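Local coordinates for protein zonadhesin (Komagataella phaffii, PDB 5FX8) that is a putative cell-wall adhesin, here its N-terminal part with two cohesin-like domains, and may take part in cell-cell interaction, at residues A16-L21 with D143-D148; T102-V107 with E315-V320; G234-S239 with L249-E254. All coordinates share one frame; numbering follows the deposited sequence.

Interaction 1. Residues A16-L21 with D143-D148; sequences ASTAYL and DLVALD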
ATOM      1  N   ALA C  16     -12.807 -58.011  10.308  1.00 27.09           N
ATOM      2  CA  ALA C  16     -11.464 -58.551  10.274  1.00 29.87           C
ATOM      3  C   ALA C  16     -10.859 -58.393  11.656  1.00 30.45           C
ATOM      4  O   ALA C  16     -11.536 -57.987  12.605  1.00 28.18           O
ATOM      5  CB  ALA C  16     -10.624 -57.866   9.196  1.00 30.21           C
ATOM      6  N   SER C  17      -9.569 -58.693  11.763  1.00 31.98           N
ATOM      7  CA  SER C  17      -8.886 -58.711  13.044  1.00 30.74           C
ATOM      8  C   SER C  17      -8.581 -57.325  13.590  1.00 32.74           C
ATOM      9  O   SER C  17      -8.194 -57.221  14.755  1.00 37.52           O
ATOM     10  CB  SER C  17      -7.588 -59.501  12.913  1.00 34.65           C
ATOM     11  OG  SER C  17      -6.787 -58.998  11.851  1.00 34.57           O
ATOM     12  N   THR C  18      -8.724 -56.272  12.792  1.00 34.69           N
ATOM     13  CA  THR C  18      -8.475 -54.907  13.242  1.00 31.44           C
ATOM     14  C   THR C  18      -9.742 -54.322  13.859  1.00 32.03           C
ATOM     15  O   THR C  18     -10.822 -54.405  13.270  1.00 30.44           O
ATOM     16  CB  THR C  18      -8.007 -54.059  12.063  1.00 33.69           C
ATOM     17  OG1 THR C  18      -6.753 -54.561  11.607  1.00 34.52           O
ATOM     18  CG2 THR C  18      -7.831 -52.630  12.465  1.00 35.98           C
ATOM     19  N   ALA C  19      -9.612 -53.724  15.035  1.00 27.10           N
ATOM     20  CA  ALA C  19     -10.793 -53.249  15.719  1.00 24.75           C
ATOM     21  C   ALA C  19     -10.452 -52.025  16.542  1.00 27.72           C
ATOM     22  O   ALA C  19      -9.307 -51.837  16.944  1.00 31.12           O
ATOM     23  CB  ALA C  19     -11.371 -54.329  16.621  1.00 27.27           C
ATOM     24  N   TYR C  20     -11.461 -51.188  16.773  1.00 27.02           N
ATOM     25  CA  TYR C  20     -11.423 -50.128  17.767  1.00 24.68           C
ATOM     26  C   TYR C  20     -11.843 -50.674  19.124  1.00 22.69           C
ATOM     27  O   TYR C  20     -12.529 -51.687  19.226  1.00 23.62           O
ATOM     28  CB  TYR C  20     -12.355 -48.982  17.386  1.00 24.90           C
ATOM     29  CG  TYR C  20     -11.929 -48.196  16.201  1.00 22.85           C
ATOM     30  CD1 TYR C  20     -10.599 -48.139  15.826  1.00 27.67           C
ATOM     31  CD2 TYR C  20     -12.846 -47.499  15.454  1.00 24.71           C
ATOM     32  CE1 TYR C  20     -10.203 -47.409  14.738  1.00 28.77           C
ATOM     33  CE2 TYR C  20     -12.454 -46.758  14.351  1.00 26.01           C
ATOM     34  CZ  TYR C  20     -11.136 -46.720  14.004  1.00 24.42           C
ATOM     35  OH  TYR C  20     -10.731 -46.005  12.917  1.00 26.36           O
ATOM     36  N   LEU C  21     -11.440 -49.980  20.181  1.00 21.82           N
ATOM     37  CA  LEU C  21     -11.873 -50.413  21.492  1.00 19.74           C
ATOM     38  C   LEU C  21     -13.374 -50.305  21.636  1.00 23.24           C
ATOM     39  O   LEU C  21     -13.944 -50.940  22.524  1.00 22.60           O
ATOM     40  CB  LEU C  21     -11.200 -49.592  22.577  1.00 23.44           C
ATOM     41  CG  LEU C  21      -9.705 -49.751  22.797  1.00 25.69           C
ATOM     42  CD1 LEU C  21      -9.263 -48.753  23.840  1.00 27.42           C
ATOM     43  CD2 LEU C  21      -9.415 -51.145  23.258  1.00 25.90           C
ATOM     44  N   ASP C 143      -6.255 -57.213  16.760  1.00 33.91           N
ATOM     45  CA  ASP C 143      -5.374 -56.059  16.929  1.00 35.30           C
ATOM     46  C   ASP C 143      -6.177 -54.822  17.327  1.00 33.07           C
ATOM     47  O   ASP C 143      -7.004 -54.341  16.547  1.00 32.79           O
ATOM     48  CB  ASP C 143      -4.607 -55.793  15.636  1.00 39.61           C
ATOM     49  CG  ASP C 143      -3.400 -54.898  15.842  1.00 42.70           C
ATOM     50  OD1 ASP C 143      -2.802 -54.940  16.937  1.00 47.51           O
ATOM     51  OD2 ASP C 143      -3.034 -54.174  14.897  1.00 40.68           O
ATOM     52  N   LEU C 144      -5.918 -54.295  18.526  1.00 33.02           N
ATOM     53  CA  LEU C 144      -6.623 -53.117  19.030  1.00 31.81           C
ATOM     54  C   LEU C 144      -5.908 -51.874  18.518  1.00 35.15           C
ATOM     55  O   LEU C 144      -4.923 -51.408  19.089  1.00 36.13           O
ATOM     56  CB  LEU C 144      -6.717 -53.142  20.549  1.00 31.08           C
ATOM     57  CG  LEU C 144      -7.506 -54.330  21.117  1.00 30.93           C
ATOM     58  CD1 LEU C 144      -7.610 -54.243  22.614  1.00 29.83           C
ATOM     59  CD2 LEU C 144      -8.893 -54.487  20.509  1.00 27.69           C
ATOM     60  N   VAL C 145      -6.438 -51.328  17.476  1.00 32.95           N
ATOM     61  CA  VAL C 145      -5.814 -50.286  16.692  1.00 30.57           C
ATOM     62  C   VAL C 145      -6.313 -48.917  17.147  1.00 34.06           C
ATOM     63  O   VAL C 145      -7.418 -48.769  17.689  1.00 31.88           O
ATOM     64  CB  VAL C 145      -6.130 -50.559  15.214  1.00 30.14           C
ATOM     65  CG1 VAL C 145      -7.479 -49.968  14.848  1.00 30.10           C
ATOM     66  CG2 VAL C 145      -5.050 -50.057  14.364  1.00 33.48           C
ATOM     67  N   ALA C 146      -5.473 -47.905  16.941  1.00 33.61           N
ATOM     68  CA  ALA C 146      -5.834 -46.524  17.228  1.00 27.82           C
ATOM     69  C   ALA C 146      -6.674 -45.947  16.101  1.00 26.52           C
ATOM     70  O   ALA C 146      -6.725 -46.474  14.989  1.00 24.94           O
ATOM     71  CB  ALA C 146      -4.592 -45.657  17.412  1.00 28.95           C
ATOM     72  N   LEU C 147      -7.322 -44.838  16.404  1.00 24.78           N
ATOM     73  CA  LEU C 147      -8.280 -44.264  15.483  1.00 23.89           C
ATOM     74  C   LEU C 147      -7.614 -43.956  14.155  1.00 25.34           C
ATOM     75  O   LEU C 147      -6.476 -43.495  14.108  1.00 27.56           O
ATOM     76  CB  LEU C 147      -8.876 -43.000  16.090  1.00 26.36           C
ATOM     77  CG  LEU C 147     -10.319 -42.926  16.569  1.00 24.65           C
ATOM     78  CD1 LEU C 147     -10.851 -44.276  16.938  1.00 24.98           C
ATOM     79  CD2 LEU C 147     -10.385 -41.998  17.754  1.00 26.46           C
ATOM     80  N   ASP C 148      -8.328 -44.217  13.071  1.00 25.55           N
ATOM     81  CA  ASP C 148      -7.829 -43.928  11.734  1.00 26.39           C
ATOM     82  C   ASP C 148      -7.811 -42.417  11.510  1.00 32.23           C
ATOM     83  O   ASP C 148      -8.865 -41.789  11.381  1.00 32.94           O
ATOM     84  CB  ASP C 148      -8.710 -44.632  10.715  1.00 27.82           C
ATOM     85  CG  ASP C 148      -8.209 -44.478   9.323  1.00 29.36           C
ATOM     86  OD1 ASP C 148      -7.110 -43.945   9.180  1.00 36.49           O
ATOM     87  OD2 ASP C 148      -8.884 -44.914   8.374  1.00 28.90           O
TER

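Interaction 2. Residues T102-V107 with E315-V320; sequences TDLEGV and EAFAAV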
ATOM      1  N   THR C 102     -26.568 -87.017  14.451  1.00 66.10           N
ATOM      2  CA  THR C 102     -25.523 -87.532  13.579  1.00 61.79           C
ATOM      3  C   THR C 102     -24.746 -86.427  12.874  1.00 64.34           C
ATOM      4  O   THR C 102     -23.526 -86.540  12.713  1.00 59.99           O
ATOM      5  CB  THR C 102     -26.129 -88.468  12.541  1.00 61.83           C
ATOM      6  OG1 THR C 102     -26.653 -87.690  11.464  1.00 63.57           O
ATOM      7  CG2 THR C 102     -27.258 -89.241  13.151  1.00 66.68           C
ATOM      8  N   ASP C 103     -25.426 -85.364  12.442  1.00 58.17           N
ATOM      9  CA  ASP C 103     -24.809 -84.293  11.676  1.00 53.77           C
ATOM     10  C   ASP C 103     -25.128 -82.947  12.301  1.00 48.95           C
ATOM     11  O   ASP C 103     -26.252 -82.708  12.750  1.00 49.44           O
ATOM     12  CB  ASP C 103     -25.282 -84.298  10.222  1.00 53.87           C
ATOM     13  CG  ASP C 103     -24.867 -85.543   9.483  1.00 59.64           C
ATOM     14  OD1 ASP C 103     -23.883 -86.185   9.909  1.00 56.90           O
ATOM     15  OD2 ASP C 103     -25.519 -85.876   8.472  1.00 64.26           O
ATOM     16  N   LEU C 104     -24.137 -82.062  12.307  1.00 45.80           N
ATOM     17  CA  LEU C 104     -24.314 -80.717  12.835  1.00 42.23           C
ATOM     18  C   LEU C 104     -23.380 -79.784  12.088  1.00 39.48           C
ATOM     19  O   LEU C 104     -22.164 -79.954  12.165  1.00 39.53           O
ATOM     20  CB  LEU C 104     -24.018 -80.666  14.332  1.00 40.41           C
ATOM     21  CG  LEU C 104     -25.022 -79.973  15.259  1.00 38.62           C
ATOM     22  CD1 LEU C 104     -24.296 -79.179  16.329  1.00 33.50           C
ATOM     23  CD2 LEU C 104     -26.027 -79.104  14.523  1.00 37.06           C
ATOM     24  N   GLU C 105     -23.941 -78.804  11.382  1.00 38.58           N
ATOM     25  CA  GLU C 105     -23.150 -77.755  10.749  1.00 37.11           C
ATOM     26  C   GLU C 105     -23.834 -76.421  10.986  1.00 35.40           C
ATOM     27  O   GLU C 105     -24.977 -76.234  10.563  1.00 34.50           O
ATOM     28  CB  GLU C 105     -22.987 -77.989   9.248  1.00 38.52           C
ATOM     29  CG  GLU C 105     -22.237 -79.237   8.870  1.00 40.01           C
ATOM     30  CD  GLU C 105     -20.800 -79.234   9.344  1.00 48.24           C
ATOM     31  OE1 GLU C 105     -20.239 -78.138   9.580  1.00 47.48           O
ATOM     32  OE2 GLU C 105     -20.234 -80.344   9.478  1.00 48.52           O
ATOM     33  N   GLY C 106     -23.137 -75.491  11.628  1.00 28.73           N
ATOM     34  CA  GLY C 106     -23.694 -74.163  11.801  1.00 30.10           C
ATOM     35  C   GLY C 106     -22.736 -73.248  12.527  1.00 25.91           C
ATOM     36  O   GLY C 106     -21.670 -73.658  12.982  1.00 26.66           O
ATOM     37  N   VAL C 107     -23.136 -71.985  12.627  1.00 21.68           N
ATOM     38  CA  VAL C 107     -22.376 -70.980  13.356  1.00 22.74           C
ATOM     39  C   VAL C 107     -23.331 -70.216  14.272  1.00 22.16           C
ATOM     40  O   VAL C 107     -24.302 -69.608  13.805  1.00 25.65           O
ATOM     41  CB  VAL C 107     -21.640 -70.002  12.415  1.00 21.33           C
ATOM     42  CG1 VAL C 107     -20.816 -69.039  13.248  1.00 19.95           C
ATOM     43  CG2 VAL C 107     -20.768 -70.725  11.397  1.00 18.57           C
ATOM     44  N   GLU C 315     -26.891 -75.144   9.091  1.00 41.73           N
ATOM     45  CA  GLU C 315     -27.102 -75.606   7.725  1.00 47.93           C
ATOM     46  C   GLU C 315     -27.344 -77.106   7.612  1.00 41.84           C
ATOM     47  O   GLU C 315     -27.975 -77.540   6.651  1.00 43.05           O
ATOM     48  CB  GLU C 315     -25.897 -75.246   6.847  1.00 51.09           C
ATOM     49  CG  GLU C 315     -25.439 -73.807   6.982  1.00 66.21           C
ATOM     50  CD  GLU C 315     -24.596 -73.342   5.811  1.00 82.56           C
ATOM     51  OE1 GLU C 315     -23.390 -73.655   5.770  1.00 86.76           O
ATOM     52  OE2 GLU C 315     -25.144 -72.652   4.936  1.00 77.41           O
ATOM     53  N   ALA C 316     -26.833 -77.910   8.541  1.00 43.10           N
ATOM     54  CA  ALA C 316     -27.007 -79.356   8.501  1.00 41.39           C
ATOM     55  C   ALA C 316     -27.358 -79.850   9.884  1.00 42.28           C
ATOM     56  O   ALA C 316     -26.751 -79.431  10.870  1.00 41.07           O
ATOM     57  CB  ALA C 316     -25.754 -80.092   8.036  1.00 41.98           C
ATOM     58  N   PHE C 317     -28.318 -80.763   9.942  1.00 50.30           N
ATOM     59  CA  PHE C 317     -28.781 -81.296  11.212  1.00 49.68           C
ATOM     60  C   PHE C 317     -29.560 -82.582  11.001  1.00 48.91           C
ATOM     61  O   PHE C 317     -30.397 -82.649  10.100  1.00 54.35           O
ATOM     62  CB  PHE C 317     -29.647 -80.264  11.909  1.00 44.22           C
ATOM     63  CG  PHE C 317     -30.160 -80.706  13.228  1.00 44.09           C
ATOM     64  CD1 PHE C 317     -29.297 -81.091  14.225  1.00 45.18           C
ATOM     65  CD2 PHE C 317     -31.514 -80.734  13.472  1.00 49.75           C
ATOM     66  CE1 PHE C 317     -29.770 -81.489  15.449  1.00 46.63           C
ATOM     67  CE2 PHE C 317     -32.002 -81.131  14.699  1.00 48.94           C
ATOM     68  CZ  PHE C 317     -31.121 -81.513  15.693  1.00 49.72           C
ATOM     69  N   ALA C 318     -29.301 -83.596  11.828  1.00 52.08           N
ATOM     70  CA  ALA C 318     -29.956 -84.890  11.689  1.00 56.96           C
ATOM     71  C   ALA C 318     -29.809 -85.677  12.983  1.00 62.67           C
ATOM     72  O   ALA C 318     -28.743 -85.664  13.600  1.00 63.77           O
ATOM     73  CB  ALA C 318     -29.370 -85.684  10.520  1.00 57.48           C
ATOM     74  N   ALA C 319     -30.882 -86.369  13.379  1.00 72.11           N
ATOM     75  CA  ALA C 319     -30.924 -87.190  14.584  1.00 76.37           C
ATOM     76  C   ALA C 319     -31.557 -88.540  14.268  1.00 84.14           C
ATOM     77  O   ALA C 319     -32.110 -88.753  13.188  1.00 84.61           O
ATOM     78  CB  ALA C 319     -31.706 -86.506  15.711  1.00 82.15           C
ATOM     79  N   VAL C 320     -31.497 -89.450  15.234  1.00 87.22           N
ATOM     80  CA  VAL C 320     -31.979 -90.809  15.023  1.00 89.22           C
ATOM     81  C   VAL C 320     -33.398 -91.008  15.533  1.00 98.19           C
ATOM     82  O   VAL C 320     -33.817 -90.382  16.501  1.00101.74           O
ATOM     83  CB  VAL C 320     -31.047 -91.817  15.679  1.00 91.84           C
ATOM     84  CG1 VAL C 320     -29.622 -91.556  15.242  1.00 87.40           C
ATOM     85  CG2 VAL C 320     -31.180 -91.750  17.193  1.00 93.09           C
TER

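Interaction 3. Residues G234-S239 with L249-E254; sequences GLPVES and LSFAGE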
ATOM      1  N   GLY C 234     -20.807 -17.822  13.145  1.00 22.14           N
ATOM      2  CA  GLY C 234     -19.992 -17.429  12.026  1.00 19.87           C
ATOM      3  C   GLY C 234     -18.875 -18.410  11.752  1.00 16.68           C
ATOM      4  O   GLY C 234     -18.882 -19.556  12.212  1.00 16.27           O
ATOM      5  N   LEU C 235     -17.909 -17.954  10.984  1.00 14.16           N
ATOM      6  CA  LEU C 235     -16.862 -18.829  10.536  1.00 15.20           C
ATOM      7  C   LEU C 235     -16.134 -19.433  11.728  1.00 16.76           C
ATOM      8  O   LEU C 235     -15.953 -18.763  12.734  1.00 18.34           O
ATOM      9  CB  LEU C 235     -15.928 -18.073   9.620  1.00 14.20           C
ATOM     10  CG  LEU C 235     -16.598 -17.789   8.274  1.00 13.58           C
ATOM     11  CD1 LEU C 235     -15.754 -16.845   7.466  1.00 11.60           C
ATOM     12  CD2 LEU C 235     -16.815 -19.081   7.513  1.00 14.61           C
ATOM     13  N   PRO C 236     -15.700 -20.699  11.625  1.00 15.68           N
ATOM     14  CA  PRO C 236     -15.567 -21.561  10.456  1.00 16.53           C
ATOM     15  C   PRO C 236     -16.849 -22.123   9.870  1.00 18.70           C
ATOM     16  O   PRO C 236     -16.779 -22.661   8.783  1.00 19.82           O
ATOM     17  CB  PRO C 236     -14.706 -22.697  10.987  1.00 18.99           C
ATOM     18  CG  PRO C 236     -15.023 -22.771  12.365  1.00 15.47           C
ATOM     19  CD  PRO C 236     -15.158 -21.366  12.811  1.00 15.80           C
ATOM     20  N   VAL C 237     -17.978 -21.996  10.557  1.00 17.98           N
ATOM     21  CA  VAL C 237     -19.245 -22.492  10.030  1.00 18.23           C
ATOM     22  C   VAL C 237     -19.639 -21.669   8.811  1.00 20.09           C
ATOM     23  O   VAL C 237     -19.885 -20.468   8.922  1.00 20.45           O
ATOM     24  CB  VAL C 237     -20.333 -22.434  11.107  1.00 16.91           C
ATOM     25  CG1 VAL C 237     -21.670 -22.792  10.547  1.00 18.97           C
ATOM     26  CG2 VAL C 237     -19.998 -23.361  12.197  1.00 18.21           C
ATOM     27  N   GLU C 238     -19.725 -22.315   7.648  1.00 19.69           N
ATOM     28  CA  GLU C 238     -20.241 -21.660   6.454  1.00 21.94           C
ATOM     29  C   GLU C 238     -21.749 -21.806   6.277  1.00 23.01           C
ATOM     30  O   GLU C 238     -22.381 -20.923   5.692  1.00 20.42           O
ATOM     31  CB  GLU C 238     -19.583 -22.212   5.193  1.00 23.82           C
ATOM     32  CG  GLU C 238     -18.110 -22.205   5.172  1.00 25.86           C
ATOM     33  CD  GLU C 238     -17.584 -22.565   3.799  1.00 39.61           C
ATOM     34  OE1 GLU C 238     -17.431 -23.778   3.500  1.00 36.45           O
ATOM     35  OE2 GLU C 238     -17.343 -21.623   3.008  1.00 40.91           O
ATOM     36  N   SER C 239     -22.339 -22.912   6.723  1.00 22.13           N
ATOM     37  CA  SER C 239     -23.768 -23.135   6.547  1.00 23.08           C
ATOM     38  C   SER C 239     -24.212 -24.230   7.497  1.00 21.58           C
ATOM     39  O   SER C 239     -23.419 -25.095   7.861  1.00 24.87           O
ATOM     40  CB  SER C 239     -24.081 -23.527   5.114  1.00 21.72           C
ATOM     41  OG  SER C 239     -23.262 -24.622   4.798  1.00 25.50           O
ATOM     42  N   LEU C 249     -24.056 -29.312   7.024  1.00 23.89           N
ATOM     43  CA  LEU C 249     -23.095 -28.496   7.739  1.00 20.96           C
ATOM     44  C   LEU C 249     -21.892 -28.260   6.850  1.00 23.19           C
ATOM     45  O   LEU C 249     -21.511 -29.146   6.093  1.00 25.40           O
ATOM     46  CB  LEU C 249     -22.704 -29.193   9.027  1.00 21.48           C
ATOM     47  CG  LEU C 249     -21.850 -28.443  10.016  1.00 23.57           C
ATOM     48  CD1 LEU C 249     -22.497 -27.128  10.376  1.00 33.28           C
ATOM     49  CD2 LEU C 249     -21.717 -29.302  11.222  1.00 20.90           C
ATOM     50  N   SER C 250     -21.300 -27.066   6.935  1.00 22.71           N
ATOM     51  CA  SER C 250     -20.133 -26.718   6.132  1.00 22.97           C
ATOM     52  C   SER C 250     -19.129 -25.895   6.929  1.00 23.01           C
ATOM     53  O   SER C 250     -19.494 -25.095   7.788  1.00 20.54           O
ATOM     54  CB  SER C 250     -20.515 -25.918   4.899  1.00 27.33           C
ATOM     55  OG  SER C 250     -21.388 -26.645   4.094  1.00 25.44           O
ATOM     56  N   PHE C 251     -17.861 -26.051   6.593  1.00 20.40           N
ATOM     57  CA  PHE C 251     -16.796 -25.368   7.304  1.00 21.46           C
ATOM     58  C   PHE C 251     -15.790 -24.790   6.321  1.00 22.64           C
ATOM     59  O   PHE C 251     -15.435 -25.422   5.328  1.00 26.22           O
ATOM     60  CB  PHE C 251     -16.052 -26.303   8.248  1.00 22.47           C
ATOM     61  CG  PHE C 251     -16.805 -26.692   9.485  1.00 21.80           C
ATOM     62  CD1 PHE C 251     -16.803 -25.872  10.606  1.00 21.09           C
ATOM     63  CD2 PHE C 251     -17.448 -27.922   9.563  1.00 21.58           C
ATOM     64  CE1 PHE C 251     -17.459 -26.254  11.766  1.00 17.69           C
ATOM     65  CE2 PHE C 251     -18.104 -28.302  10.714  1.00 19.56           C
ATOM     66  CZ  PHE C 251     -18.106 -27.471  11.815  1.00 19.47           C
ATOM     67  N   ALA C 252     -15.330 -23.588   6.600  1.00 27.36           N
ATOM     68  CA  ALA C 252     -14.221 -22.979   5.878  1.00 26.17           C
ATOM     69  C   ALA C 252     -13.220 -22.539   6.917  1.00 22.25           C
ATOM     70  O   ALA C 252     -13.580 -21.857   7.874  1.00 28.64           O
ATOM     71  CB  ALA C 252     -14.657 -21.778   5.044  1.00 25.74           C
ATOM     72  N   GLY C 253     -11.984 -22.952   6.764  1.00 26.16           N
ATOM     73  CA  GLY C 253     -11.013 -22.594   7.770  1.00 25.43           C
ATOM     74  C   GLY C 253      -9.764 -23.404   7.564  1.00 28.16           C
ATOM     75  O   GLY C 253      -9.665 -24.228   6.660  1.00 28.15           O
ATOM     76  N   GLU C 254      -8.812 -23.143   8.411  1.00 28.90           N
ATOM     77  CA  GLU C 254      -7.499 -23.728   8.278  1.00 30.62           C
ATOM     78  C   GLU C 254      -7.409 -24.827   9.318  1.00 30.45           C
ATOM     79  O   GLU C 254      -7.368 -24.561  10.521  1.00 36.75           O
ATOM     80  CB  GLU C 254      -6.416 -22.669   8.458  1.00 34.29           C
ATOM     81  CG  GLU C 254      -6.510 -21.467   7.496  1.00 26.77           C
ATOM     82  CD  GLU C 254      -5.994 -21.777   6.088  1.00 29.92           C
ATOM     83  OE1 GLU C 254      -4.765 -21.747   5.866  1.00 35.60           O
ATOM     84  OE2 GLU C 254      -6.807 -22.069   5.201  1.00 27.86           O
TER

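Interaction 1. Residues A16-L21 with D143-D148
Three backbone hydrogen bonds join A16-L21 to D143-D148. D143 N donates to S17 O at 2.8 Å, and A19 N donates to D143 O. V145 N donates to A19 O at 3.0 Å. T18 pairs with D143 and A19 with L144 in parallel register, and beyond V145 the two chains diverge. A fourth hydrogen bond is made by a side chain, D148 N donating to Y20 OH at 3.0 Å, so the phenol links the chains after their backbones have parted. The same ring has L147 CD1 over one face, a CH-pi contact 3.7 Å from the centroid and only 7° off the normal, while the carbonyl oxygens V145 O and A146 O lie at its edge; R13 adds a cation-pi contact. Apolar contacts complete the interface. T18 CG2, anti to the backbone N with OG1 turned back beside it (chi1 -64°), meets V145 CG1, which also touches Y20 CE1. The L21 and L144 side chains cross at about a right angle, with L21 CD2 3.6 Å from L144 CD1. The bridges belong to a small mixed three-stranded sheet in which strand 18-19 is an outermost strand, parallel to the central strand 137-144, whose other neighbour is the antiparallel strand 126-132.

Interaction 2. Residues T102-V107 with E315-V320
An antiparallel strand pair, interrupted by two classic beta bulges, joins strand 101-114 of the first cohesin-like domain to the last strand of the chain, 312-319, within a larger mixed sheet. The axes of strands 102-107 and 316-319 approach to 4.4 Å, their directions 155° apart. D103 and A318 form a hydrogen-bonded pair, L104 and F317 a non-hydrogen-bonded pair, and E105 and A316 a second hydrogen-bonded pair. The bulges lie at the two ends of this register. At one, E315 and A316 both face E105, and E105 O accepts from both backbone nitrogens; A316 N comes in the carbonyl plane on a lone pair at 3.2 Å, whereas E315 N approaches tilted from that plane. E105 N returns a bond to A316 O at 2.9 Å. At the other, T102 and D103 both face A318: T102 N donates to A318 O, while the bond from A318 N to D103 O is weak. F317 CA also points a C-H at D103 O.

The side chains fall on two faces. On the face of D103, E105, A316 and A318, A316 CB lies against both CB and CG of E105. The E105 chain bends at chi2 (-63°), and its carboxylate turns away from the partner strand, where OE2 accepts from S32 OG and T33 N. L104 and F317 lie on the other face, where both touch V78 of strand 77-84, and F31 of strand 25-31 also packs on L104. F317 has its ring anti to the backbone N (chi1 -179°) and lies alongside L104, both side chains pointing the same way. The leucine meets the ring obliquely through one methyl, with L104 CD2 at 3.8 Å from F317 CD1.

Interaction 3. Residues G234-S239 with L249-E254
On strand 246-252, L249 places CD1 3.4 Å from S239 O, the carbonyl that also accepts a hydrogen bond from S250 N. S250 then answers with its own carbonyl: E238 N donates to S250 O at 2.8 Å, coming from above the carbonyl plane. S250 OG lies 2.8 Å from S239 OG, and D180 OD1 is a weak further partner of that hydroxyl. F251 forms a non-hydrogen-bonded pair with V237. Its ring lies side by side with P236, whose CB meets the ring edge in plane, 3.8 Å from F251 CD1, while V237 CG2 touches F251 CE1. A252 N donates to P236 O (2.8 Å), in the carbonyl plane. The E238 chain, extended beyond a CG set beside the backbone N (chi1 -53°), lies along the A252 methyl; E238 OE1 is held by N178 ND2. P236 follows a cis peptide bond, just before strand 237-242 begins. This beta hairpin forms one border of a five-stranded antiparallel sheet. Strand 246-252 lies between 237-242 and 176-186, and the F251 ring packs on L261 and V263 of strand 260-268, in the chain's other five-stranded sheet, and stacks edge-to-face with Y197 of strand 189-200 there.

Interaction 2 is a surface contact, while interactions 1 and 3 are partly buried. Interaction 1 lies nearest the middle of the chain, its centre about 11 Å from the chain's centre; the centres of interactions 2 and 3 are about 59 Å apart, on opposite sides. No strand is shared among the three. Interactions 1 and 2 each join residues more than 100 positions apart, whereas interaction 3 closes a local hairpin. Their chemistry differs too: a short parallel pairing extended by a tyrosine in interaction 1, bulged antiparallel backbone bonding in 2, and proline, aromatic and serine contacts in 3. Within the assembly, only interaction 3 touches another protein, the co-crystallised lipoxygenase, whose R403 forms a salt bridge with E254.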